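Local coordinates for putative capsular polysaccharide biosynthesis protein (Streptococcus pneumoniae serotype 4, PDB 6EWR), which probably acts as a pyridoxal-phosphate-dependent aminotransferase of the DegT/DnrJ/EryC1 family in capsular polysaccharide biosynthesis, at residues A[86-91]-A[349-354]; A[107-112]-A[371-376]; A[134-139]-A[173-178]. All coordinates share one frame; numbering follows the deposited sequence.

Followed from the N terminus, the chain leaves strand 82-86 into 86-91, leaves strand 103-107 into 107-112, leaves strand 129-132 into 134-139, and reaches the end of strand 172-176 within 173-178. There the first loop closes: interaction 3 joins 134-139 to 173-178. Interaction 1 closes next, when 349-354 returns to 86-91, and interaction 2 last, when helix 371-378 meets 107-112. Interactions 1 and 2 therefore cross, and interaction 3 is nested within both. Interaction 3 joins the loop after strand 129-132 to the end of its parallel neighbour 172-176 at the cofactor; the other two tie C-terminal elements to the central sheet. Leu137 packs on both Tyr351 and Phe376, linking all three.

Interaction 1 of 3, residues A[86-91]-A[349-354]; sequences PAMTYT and VHYKPL. With PMP (4'-deoxy-4'-aminopyridoxal-5'-phosphate), chain E.
Ala87 and Met88 pass Leu354 and Pro353 as two irregular loop chains, the CA atoms of Met88 and Pro353 lying 4.8 Å apart. One backbone bond joins them: Leu354 N donates to Ala87 O at 2.9 Å, with an N-H...O angle of 165°. In the fold-type I aminotransferase architecture of this family, 86-91 is the loop leaving strand 82-86 of the central sheet, and it meets the C-terminal loop that brings Tyr351 to the cofactor.

A cis peptide precedes Tyr351, whose ring is held between two layers. Tyr90 N stands 3.6 Å above the ring centre, with Thr89 C on the same face nearer the rim, while His350 CB occupies the opposite face. Met88 SD approaches the ring at its edge, 88° off the normal, a Met-aromatic contact. The sulfur also accepts a weak bond from Tyr351 N. Bends at chi2 and chi3 fold the Met88 chain back and put CE against Tyr351 O and Pro353 CG, although the side chain sets out away from this loop. Leu354 spreads its two methyls: CD2 lies 3.3 Å from Thr89 O, and CD1 meets Thr89 CG2.

The rings of Tyr90 and Tyr351 are inclined at 42°, touching where Tyr90 CD1 comes 3.6 Å from Tyr351 CE1. Tyr90 also lies over one face of the pyridine ring of PMP, CB near C2 and CD2 near C4, and its hydroxyl bonds to Gln240 of the second subunit, consistent with a site built at the dimer interface. Beside it Tyr351, a residue seen to bind pyridoxal phosphate, places OH 3.1 Å from PMP O3.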
loop_
_atom_site.group_PDB
_atom_site.type_symbol
_atom_site.label_atom_id
_atom_site.label_comp_id
_atom_site.label_asym_id
_atom_site.label_seq_id
_atom_site.Cartn_x
_atom_site.Cartn_y
_atom_site.Cartn_z
ATOM N N PRO A 86 -17.482 15.802 4.936
ATOM C CA PRO A 86 -18.491 16.386 4.064
ATOM C C PRO A 86 -19.187 15.349 3.217
ATOM O O PRO A 86 -18.553 14.332 2.815
ATOM C CB PRO A 86 -17.699 17.320 3.151
ATOM C CG PRO A 86 -16.400 17.546 3.846
ATOM C CD PRO A 86 -16.135 16.288 4.599
ATOM N N ALA A 87 -20.466 15.608 2.930
ATOM C CA ALA A 87 -21.216 14.784 1.978
ATOM C C ALA A 87 -20.699 14.922 0.547
ATOM O O ALA A 87 -20.912 14.021 -0.272
ATOM C CB ALA A 87 -22.688 15.126 2.017
ATOM N N MET A 88 -20.035 16.056 0.258
ATOM C CA MET A 88 -19.457 16.348 -1.055
ATOM C C MET A 88 -17.945 16.111 -1.032
ATOM O O MET A 88 -17.176 16.989 -0.633
ATOM C CB MET A 88 -19.727 17.810 -1.435
ATOM C CG MET A 88 -19.104 18.305 -2.758
ATOM S SD MET A 88 -19.270 17.135 -4.130
ATOM C CE MET A 88 -21.031 16.867 -4.041
ATOM N N THR A 89 -17.531 14.929 -1.465
ATOM C CA THR A 89 -16.117 14.638 -1.559
ATOM C C THR A 89 -15.936 13.310 -2.245
ATOM O O THR A 89 -16.925 12.616 -2.530
ATOM C CB THR A 89 -15.443 14.585 -0.170
ATOM O OG1 THR A 89 -14.040 14.340 -0.315
ATOM C CG2 THR A 89 -16.066 13.500 0.690
ATOM N N TYR A 90 -14.672 12.986 -2.523
ATOM C CA TYR A 90 -14.281 11.678 -3.028
ATOM C C TYR A 90 -14.385 10.627 -1.913
ATOM O O TYR A 90 -14.154 10.920 -0.726
ATOM C CB TYR A 90 -12.838 11.713 -3.572
ATOM C CG TYR A 90 -12.458 10.490 -4.374
ATOM C CD1 TYR A 90 -13.153 10.163 -5.524
ATOM C CD2 TYR A 90 -11.404 9.674 -3.997
ATOM C CE1 TYR A 90 -12.815 9.069 -6.290
ATOM C CE2 TYR A 90 -11.067 8.545 -4.738
ATOM C CZ TYR A 90 -11.779 8.254 -5.897
ATOM O OH TYR A 90 -11.482 7.173 -6.718
ATOM N N THR A 91 -14.718 9.402 -2.321
ATOM C CA THR A 91 -14.895 8.270 -1.392
ATOM C C THR A 91 -13.706 8.018 -0.442
ATOM O O THR A 91 -13.915 7.653 0.723
ATOM C CB THR A 91 -15.275 6.961 -2.127
ATOM O OG1 THR A 91 -15.488 5.921 -1.174
ATOM C CG2 THR A 91 -14.184 6.525 -3.118
ATOM N N VAL A 349 -16.898 15.096 -13.429
ATOM C CA VAL A 349 -17.798 15.549 -12.399
ATOM C C VAL A 349 -17.167 15.246 -11.069
ATOM O O VAL A 349 -16.853 14.087 -10.767
ATOM C CB VAL A 349 -19.163 14.842 -12.498
ATOM C CG1 VAL A 349 -20.067 15.270 -11.332
ATOM C CG2 VAL A 349 -19.818 15.145 -13.848
ATOM N N HIS A 350 -16.957 16.304 -10.284
ATOM C CA HIS A 350 -16.523 16.184 -8.895
ATOM C C HIS A 350 -17.583 16.855 -8.050
ATOM O O HIS A 350 -17.697 18.075 -8.111
ATOM C CB HIS A 350 -15.163 16.876 -8.697
ATOM C CG HIS A 350 -14.091 16.375 -9.620
ATOM N ND1 HIS A 350 -14.025 16.747 -10.943
ATOM C CD2 HIS A 350 -13.062 15.517 -9.413
ATOM C CE1 HIS A 350 -12.988 16.158 -11.503
ATOM N NE2 HIS A 350 -12.391 15.394 -10.604
ATOM N N TYR A 351 -18.391 16.116 -7.288
ATOM C CA TYR A 351 -18.490 14.650 -7.283
ATOM C C TYR A 351 -19.941 14.260 -7.176
ATOM O O TYR A 351 -20.786 15.070 -6.805
ATOM C CB TYR A 351 -17.807 14.083 -6.061
ATOM C CG TYR A 351 -16.310 14.251 -6.008
ATOM C CD1 TYR A 351 -15.460 13.363 -6.674
ATOM C CD2 TYR A 351 -15.734 15.285 -5.275
ATOM C CE1 TYR A 351 -14.084 13.495 -6.599
ATOM C CE2 TYR A 351 -14.359 15.441 -5.208
ATOM C CZ TYR A 351 -13.535 14.557 -5.867
ATOM O OH TYR A 351 -12.177 14.729 -5.798
ATOM N N LYS A 352 -20.238 13.006 -7.456
ATOM C CA LYS A 352 -21.435 12.415 -6.899
ATOM C C LYS A 352 -21.351 12.589 -5.387
ATOM O O LYS A 352 -20.316 12.274 -4.812
ATOM C CB LYS A 352 -21.513 10.937 -7.211
ATOM C CG LYS A 352 -21.946 10.614 -8.626
ATOM C CD LYS A 352 -22.436 9.160 -8.662
ATOM C CE LYS A 352 -22.805 8.723 -10.052
ATOM N NZ LYS A 352 -22.765 7.241 -10.151
ATOM N N PRO A 353 -22.413 13.104 -4.731
ATOM C CA PRO A 353 -22.328 13.140 -3.272
ATOM C C PRO A 353 -22.251 11.737 -2.727
ATOM O O PRO A 353 -22.813 10.828 -3.323
ATOM C CB PRO A 353 -23.650 13.808 -2.860
ATOM C CG PRO A 353 -24.149 14.482 -4.080
ATOM C CD PRO A 353 -23.708 13.597 -5.198
ATOM N N LEU A 354 -21.564 11.550 -1.610
ATOM C CA LEU A 354 -21.349 10.195 -1.070
ATOM C C LEU A 354 -22.645 9.360 -0.965
ATOM O O LEU A 354 -22.620 8.183 -1.304
ATOM C CB LEU A 354 -20.620 10.234 0.288
ATOM C CG LEU A 354 -19.226 10.874 0.317
ATOM C CD1 LEU A 354 -18.613 10.787 1.706
ATOM C CD2 LEU A 354 -18.289 10.240 -0.698
HETATM N N1 PMP E . -9.341 12.680 -1.261
HETATM C C2 PMP E . -9.698 13.276 -2.436
HETATM C C2A PMP E . -10.631 14.452 -2.442
HETATM C C3 PMP E . -9.180 12.763 -3.723
HETATM O O3 PMP E . -9.523 13.303 -4.937
HETATM C C4 PMP E . -8.261 11.604 -3.637
HETATM C C4A PMP E . -7.699 11.049 -4.924
HETATM N N4A PMP E . -7.678 9.580 -5.013
HETATM C C5 PMP E . -7.927 11.029 -2.285
HETATM C C6 PMP E . -8.504 11.618 -1.157
HETATM C C5A PMP E . -6.990 9.831 -2.151
HETATM O O4P PMP E . -5.911 9.886 -3.115
HETATM P P PMP E . -4.879 8.670 -3.294
HETATM O O1P PMP E . -5.053 7.764 -2.116
HETATM O O2P PMP E . -3.445 9.221 -3.383
HETATM O O3P PMP E . -5.249 7.938 -4.545
#

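Interaction 2 of 3, residues A[107-112]-A[371-376]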
loop_
_atom_site.group_PDB
_atom_site.type_symbol
_atom_site.label_atom_id
_atom_site.label_comp_id
_atom_site.label_asym_id
_atom_site.label_seq_id
_atom_site.Cartn_x
_atom_site.Cartn_y
_atom_site.Cartn_z
ATOM N N VAL A 107 -21.963 15.567 6.765
ATOM C CA VAL A 107 -22.553 16.857 7.017
ATOM C C VAL A 107 -22.739 17.509 5.662
ATOM O O VAL A 107 -21.840 17.452 4.815
ATOM C CB VAL A 107 -21.651 17.688 7.932
ATOM C CG1 VAL A 107 -22.068 19.167 7.956
ATOM C CG2 VAL A 107 -21.684 17.098 9.332
ATOM N N ASP A 108 -23.914 18.117 5.477
ATOM C CA ASP A 108 -24.242 18.787 4.225
ATOM C C ASP A 108 -23.421 20.065 4.047
ATOM O O ASP A 108 -22.824 20.570 5.001
ATOM C CB ASP A 108 -25.753 19.076 4.103
ATOM C CG ASP A 108 -26.201 19.287 2.647
ATOM O OD1 ASP A 108 -25.436 19.000 1.691
ATOM O OD2 ASP A 108 -27.334 19.755 2.455
ATOM N N ILE A 109 -23.386 20.567 2.818
ATOM C CA ILE A 109 -22.502 21.656 2.448
ATOM C C ILE A 109 -23.291 22.965 2.313
ATOM O O ILE A 109 -24.513 22.952 2.480
ATOM C CB ILE A 109 -21.714 21.286 1.173
ATOM C CG1 ILE A 109 -22.633 21.046 -0.039
ATOM C CG2 ILE A 109 -20.869 20.041 1.437
ATOM C CD1 ILE A 109 -21.968 21.285 -1.378
ATOM N N GLN A 110 -22.600 24.084 2.054
ATOM C CA GLN A 110 -23.249 25.398 1.832
ATOM C C GLN A 110 -23.859 25.513 0.413
ATOM O O GLN A 110 -23.692 24.597 -0.435
ATOM C CB GLN A 110 -22.248 26.536 2.093
ATOM C CG GLN A 110 -21.726 26.542 3.534
ATOM C CD GLN A 110 -20.572 27.486 3.779
ATOM O OE1 GLN A 110 -20.568 28.592 3.299
ATOM N NE2 GLN A 110 -19.611 27.061 4.568
ATOM N N ALA A 111 -24.574 26.617 0.166
ATOM C CA ALA A 111 -25.228 26.856 -1.141
ATOM C C ALA A 111 -24.290 27.414 -2.235
ATOM O O ALA A 111 -24.530 27.188 -3.405
ATOM C CB ALA A 111 -26.437 27.767 -0.959
ATOM N N ASP A 112 -23.253 28.144 -1.820
ATOM C CA ASP A 112 -22.288 28.836 -2.692
ATOM C C ASP A 112 -21.024 28.056 -2.984
ATOM O O ASP A 112 -20.271 28.405 -3.917
ATOM C CB ASP A 112 -21.770 30.111 -1.979
ATOM C CG ASP A 112 -22.844 31.163 -1.788
ATOM O OD1 ASP A 112 -23.621 31.360 -2.737
ATOM O OD2 ASP A 112 -22.893 31.820 -0.713
ATOM N N PRO A 371 -29.366 17.930 0.676
ATOM C CA PRO A 371 -29.830 18.523 -0.589
ATOM C C PRO A 371 -28.875 19.552 -1.221
ATOM O O PRO A 371 -28.844 19.678 -2.450
ATOM C CB PRO A 371 -31.162 19.186 -0.194
ATOM C CG PRO A 371 -31.049 19.461 1.258
ATOM C CD PRO A 371 -30.242 18.316 1.807
ATOM N N LYS A 372 -28.108 20.277 -0.402
ATOM C CA LYS A 372 -27.137 21.242 -0.934
ATOM C C LYS A 372 -25.988 20.550 -1.662
ATOM O O LYS A 372 -25.498 21.069 -2.685
ATOM C CB LYS A 372 -26.588 22.161 0.163
ATOM C CG LYS A 372 -27.295 23.504 0.318
ATOM C CD LYS A 372 -28.412 23.406 1.329
ATOM C CE LYS A 372 -29.250 24.706 1.323
ATOM N NZ LYS A 372 -30.616 24.468 1.871
ATOM N N ALA A 373 -25.556 19.405 -1.118
ATOM C CA ALA A 373 -24.599 18.545 -1.772
ATOM C C ALA A 373 -25.094 18.054 -3.122
ATOM O O ALA A 373 -24.317 18.024 -4.095
ATOM C CB ALA A 373 -24.235 17.356 -0.877
ATOM N N TYR A 374 -26.376 17.656 -3.187
ATOM C CA TYR A 374 -26.968 17.194 -4.441
ATOM C C TYR A 374 -27.070 18.342 -5.441
ATOM O O TYR A 374 -26.809 18.143 -6.619
ATOM C CB TYR A 374 -28.359 16.572 -4.227
ATOM C CG TYR A 374 -29.049 16.163 -5.527
ATOM C CD1 TYR A 374 -29.729 17.116 -6.279
ATOM C CD2 TYR A 374 -28.956 14.874 -6.028
ATOM C CE1 TYR A 374 -30.335 16.789 -7.482
ATOM C CE2 TYR A 374 -29.554 14.533 -7.238
ATOM C CZ TYR A 374 -30.246 15.495 -7.964
ATOM O OH TYR A 374 -30.844 15.173 -9.165
ATOM N N ALA A 375 -27.486 19.521 -4.967
ATOM C CA ALA A 375 -27.596 20.695 -5.809
ATOM C C ALA A 375 -26.243 21.121 -6.425
ATOM O O ALA A 375 -26.183 21.531 -7.598
ATOM C CB ALA A 375 -28.216 21.858 -5.032
ATOM N N PHE A 376 -25.177 21.024 -5.633
ATOM C CA PHE A 376 -23.796 21.211 -6.135
ATOM C C PHE A 376 -23.481 20.220 -7.278
ATOM O O PHE A 376 -23.044 20.619 -8.354
ATOM C CB PHE A 376 -22.804 21.019 -4.990
ATOM C CG PHE A 376 -21.405 21.389 -5.337
ATOM C CD1 PHE A 376 -20.982 22.712 -5.270
ATOM C CD2 PHE A 376 -20.508 20.415 -5.744
ATOM C CE1 PHE A 376 -19.693 23.055 -5.610
ATOM C CE2 PHE A 376 -19.212 20.748 -6.090
ATOM C CZ PHE A 376 -18.800 22.080 -6.026
#
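The carboxylate of Asp108 and the ring of Phe376 are the flat groups here, and they meet their partners differently. Lys372 CB lies to one side of the carboxylate plane and Pro371 CD, 3.3 Å from Asp108 OD2, to the other, but the carboxylate bonds through its edge. Both oxygens use the syn lone pair, OD1 receiving Ala373 N at 2.8 Å and OD2 receiving Lys372 N at 3.0 Å, so two successive amides are held by one group and its rotation is fixed. The N-H...O angles, 143° and 150°, show that neither bond is straight. OD1 has a further, weak donor in Ile109 N. Phe376 is met obliquely: Ile109 CD1 lies 3.7 Å from its CB and 4.0 Å from its CG. The Phe376 side chain also packs on Ile322 and Arg324 of strand 321-325.

Asp108 extends its carboxylate with CG anti to the backbone N (chi1 -159°), which carries it across to the start of helix 371-378. An acidic side chain at the amino end of a helix is a familiar arrangement, and its charge would probably be favoured by the helix dipole. Here the acid is supplied from far away in sequence, by the loop that follows strand 103-107, an outermost strand of the central sheet within this chain. The contact thus fastens helix 371-378 to that sheet's border.

Hydrophobic packing continues alongside the bonds. Ile109 CG1 runs against the backbone of Ala373, 3.5 Å from its N, before CD1 turns to Phe376. Ile109 O meets Lys372 CB at 3.2 Å. The lysine chain, bent at its second torsion, then passes Gln110 O with its CG and leads away, leaving NZ 5.8 Å from Asp108 OD2, too far for a salt bridge.

Interaction 3 of 3, residues A[134-139]-A[173-178]. With PMP (4'-deoxy-4'-aminopyridoxal-5'-phosphate), chain E.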
loop_
_atom_site.group_PDB
_atom_site.type_symbol
_atom_site.label_atom_id
_atom_site.label_comp_id
_atom_site.label_asym_id
_atom_site.label_seq_id
_atom_site.Cartn_x
_atom_site.Cartn_y
_atom_site.Cartn_z
ATOM N N PRO A 134 -12.122 18.022 6.883
ATOM C CA PRO A 134 -12.497 18.861 5.751
ATOM C C PRO A 134 -11.679 18.483 4.534
ATOM O O PRO A 134 -10.582 17.928 4.679
ATOM C CB PRO A 134 -12.150 20.287 6.222
ATOM C CG PRO A 134 -11.462 20.137 7.556
ATOM C CD PRO A 134 -11.142 18.696 7.742
ATOM N N VAL A 135 -12.213 18.770 3.351
ATOM C CA VAL A 135 -11.500 18.471 2.101
ATOM C C VAL A 135 -11.272 19.766 1.371
ATOM O O VAL A 135 -12.198 20.536 1.150
ATOM C CB VAL A 135 -12.225 17.422 1.223
ATOM C CG1 VAL A 135 -13.702 17.722 1.051
ATOM C CG2 VAL A 135 -11.576 17.303 -0.146
ATOM N N GLU A 136 -10.020 19.993 1.001
ATOM C CA GLU A 136 -9.625 21.188 0.278
ATOM C C GLU A 136 -9.852 20.907 -1.230
ATOM O O GLU A 136 -8.907 20.677 -2.016
ATOM C CB GLU A 136 -8.173 21.579 0.567
ATOM C CG GLU A 136 -7.620 21.266 1.957
ATOM C CD GLU A 136 -8.415 21.821 3.132
ATOM O OE1 GLU A 136 -9.373 22.607 2.931
ATOM O OE2 GLU A 136 -8.057 21.459 4.272
ATOM N N LEU A 137 -11.121 20.917 -1.606
ATOM C CA LEU A 137 -11.558 20.563 -2.944
ATOM C C LEU A 137 -11.037 21.513 -4.004
ATOM O O LEU A 137 -11.233 22.721 -3.912
ATOM C CB LEU A 137 -13.083 20.589 -3.018
ATOM C CG LEU A 137 -13.685 20.185 -4.364
ATOM C CD1 LEU A 137 -13.765 18.692 -4.439
ATOM C CD2 LEU A 137 -15.081 20.750 -4.545
ATOM N N ALA A 138 -10.458 20.927 -5.041
ATOM C CA ALA A 138 -9.863 21.648 -6.155
ATOM C C ALA A 138 -8.625 22.456 -5.807
ATOM O O ALA A 138 -8.069 23.121 -6.695
ATOM C CB ALA A 138 -10.888 22.521 -6.869
ATOM N N GLY A 139 -8.146 22.339 -4.570
ATOM C CA GLY A 139 -7.071 23.188 -4.057
ATOM C C GLY A 139 -7.504 24.358 -3.187
ATOM O O GLY A 139 -6.658 25.075 -2.639
ATOM N N ILE A 173 -8.672 18.300 13.916
ATOM C CA ILE A 173 -8.992 18.608 12.506
ATOM C C ILE A 173 -7.893 18.038 11.606
ATOM O O ILE A 173 -6.741 18.431 11.749
ATOM C CB ILE A 173 -9.191 20.118 12.278
ATOM C CG1 ILE A 173 -10.064 20.694 13.402
ATOM C CG2 ILE A 173 -9.826 20.349 10.914
ATOM C CD1 ILE A 173 -10.613 22.085 13.148
ATOM N N VAL A 174 -8.274 17.118 10.715
ATOM C CA VAL A 174 -7.371 16.447 9.755
ATOM C C VAL A 174 -7.724 16.810 8.330
ATOM O O VAL A 174 -8.752 16.422 7.834
ATOM C CB VAL A 174 -7.458 14.904 9.862
ATOM C CG1 VAL A 174 -6.509 14.242 8.864
ATOM C CG2 VAL A 174 -7.145 14.446 11.285
ATOM N N SER A 175 -6.841 17.520 7.658
ATOM C CA SER A 175 -7.133 18.042 6.324
ATOM C C SER A 175 -6.965 16.980 5.269
ATOM O O SER A 175 -5.866 16.482 5.082
ATOM C CB SER A 175 -6.216 19.232 5.987
ATOM O OG SER A 175 -6.236 19.535 4.595
ATOM N N ASP A 176 -8.030 16.665 4.535
ATOM C CA ASP A 176 -7.839 15.950 3.269
ATOM C C ASP A 176 -7.305 16.936 2.200
ATOM O O ASP A 176 -8.088 17.527 1.435
ATOM C CB ASP A 176 -9.136 15.274 2.819
ATOM C CG ASP A 176 -8.940 14.415 1.547
ATOM O OD1 ASP A 176 -7.879 14.498 0.888
ATOM O OD2 ASP A 176 -9.844 13.645 1.202
ATOM N N SER A 177 -5.993 17.109 2.166
ATOM C CA SER A 177 -5.365 18.010 1.191
ATOM C C SER A 177 -4.850 17.268 -0.052
ATOM O O SER A 177 -3.812 17.627 -0.624
ATOM C CB SER A 177 -4.227 18.820 1.828
ATOM O OG SER A 177 -4.715 19.989 2.469
ATOM N N ALA A 178 -5.592 16.266 -0.497
ATOM C CA ALA A 178 -5.174 15.489 -1.652
ATOM C C ALA A 178 -4.879 16.403 -2.850
ATOM O O ALA A 178 -3.951 16.141 -3.598
ATOM C CB ALA A 178 -6.228 14.448 -2.006
HETATM N N1 PMP E . -9.341 12.680 -1.261
HETATM C C2 PMP E . -9.698 13.276 -2.436
HETATM C C2A PMP E . -10.631 14.452 -2.442
HETATM C C3 PMP E . -9.180 12.763 -3.723
HETATM O O3 PMP E . -9.523 13.303 -4.937
HETATM C C4 PMP E . -8.261 11.604 -3.637
HETATM C C4A PMP E . -7.699 11.049 -4.924
HETATM N N4A PMP E . -7.678 9.580 -5.013
HETATM C C5 PMP E . -7.927 11.029 -2.285
HETATM C C6 PMP E . -8.504 11.618 -1.157
HETATM C C5A PMP E . -6.990 9.831 -2.151
HETATM O O4P PMP E . -5.911 9.886 -3.115
HETATM P P PMP E . -4.879 8.670 -3.294
HETATM O O1P PMP E . -5.053 7.764 -2.116
HETATM O O2P PMP E . -3.445 9.221 -3.383
HETATM O O3P PMP E . -5.249 7.938 -4.545
HETATM O O HOH W 1 -7.825 18.013 -1.274
#
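Asp176, bridged backbone to backbone with Val135, sends its side chain from this single beta bridge into the cofactor site. Its CB lies 3.5 Å from Pro134 O, the carbonyl that accepts Asp176 N, and close to Val135 CA. With CG anti to the backbone N (chi1 -175°), the carboxylate reaches the pyridine nitrogen of PMP. OD1 accepts Ala178 N at 3.2 Å, closing an Asx turn that steadies the group. OD2 ends 2.7 Å from PMP N1, as expected of the aspartate that faces this nitrogen in fold-type I enzymes; it also bonds to Ser93 OG. Ala178 CB, 3.7 Å from N1, touches the PMP face opposite Tyr90, and Val135 CG2 meets the C2A methyl.

The second bond of the bridge runs from Glu136 N to Asp176 O, and a water donates to both Asp176 O and Glu136 O. The bend of Glu136 at chi2 (-55°) brings OE2 back to Ser175 OG, whose proton it accepts at 2.7 Å through the anti lone pair; OE2 is also hydrogen-bonded to Tyr144 OH.

Strand 172-176 lies between strands 129-132 and 196-200; helix 144-153 packs on Pro134 and Ile173, while helix 64-74 packs on Val174.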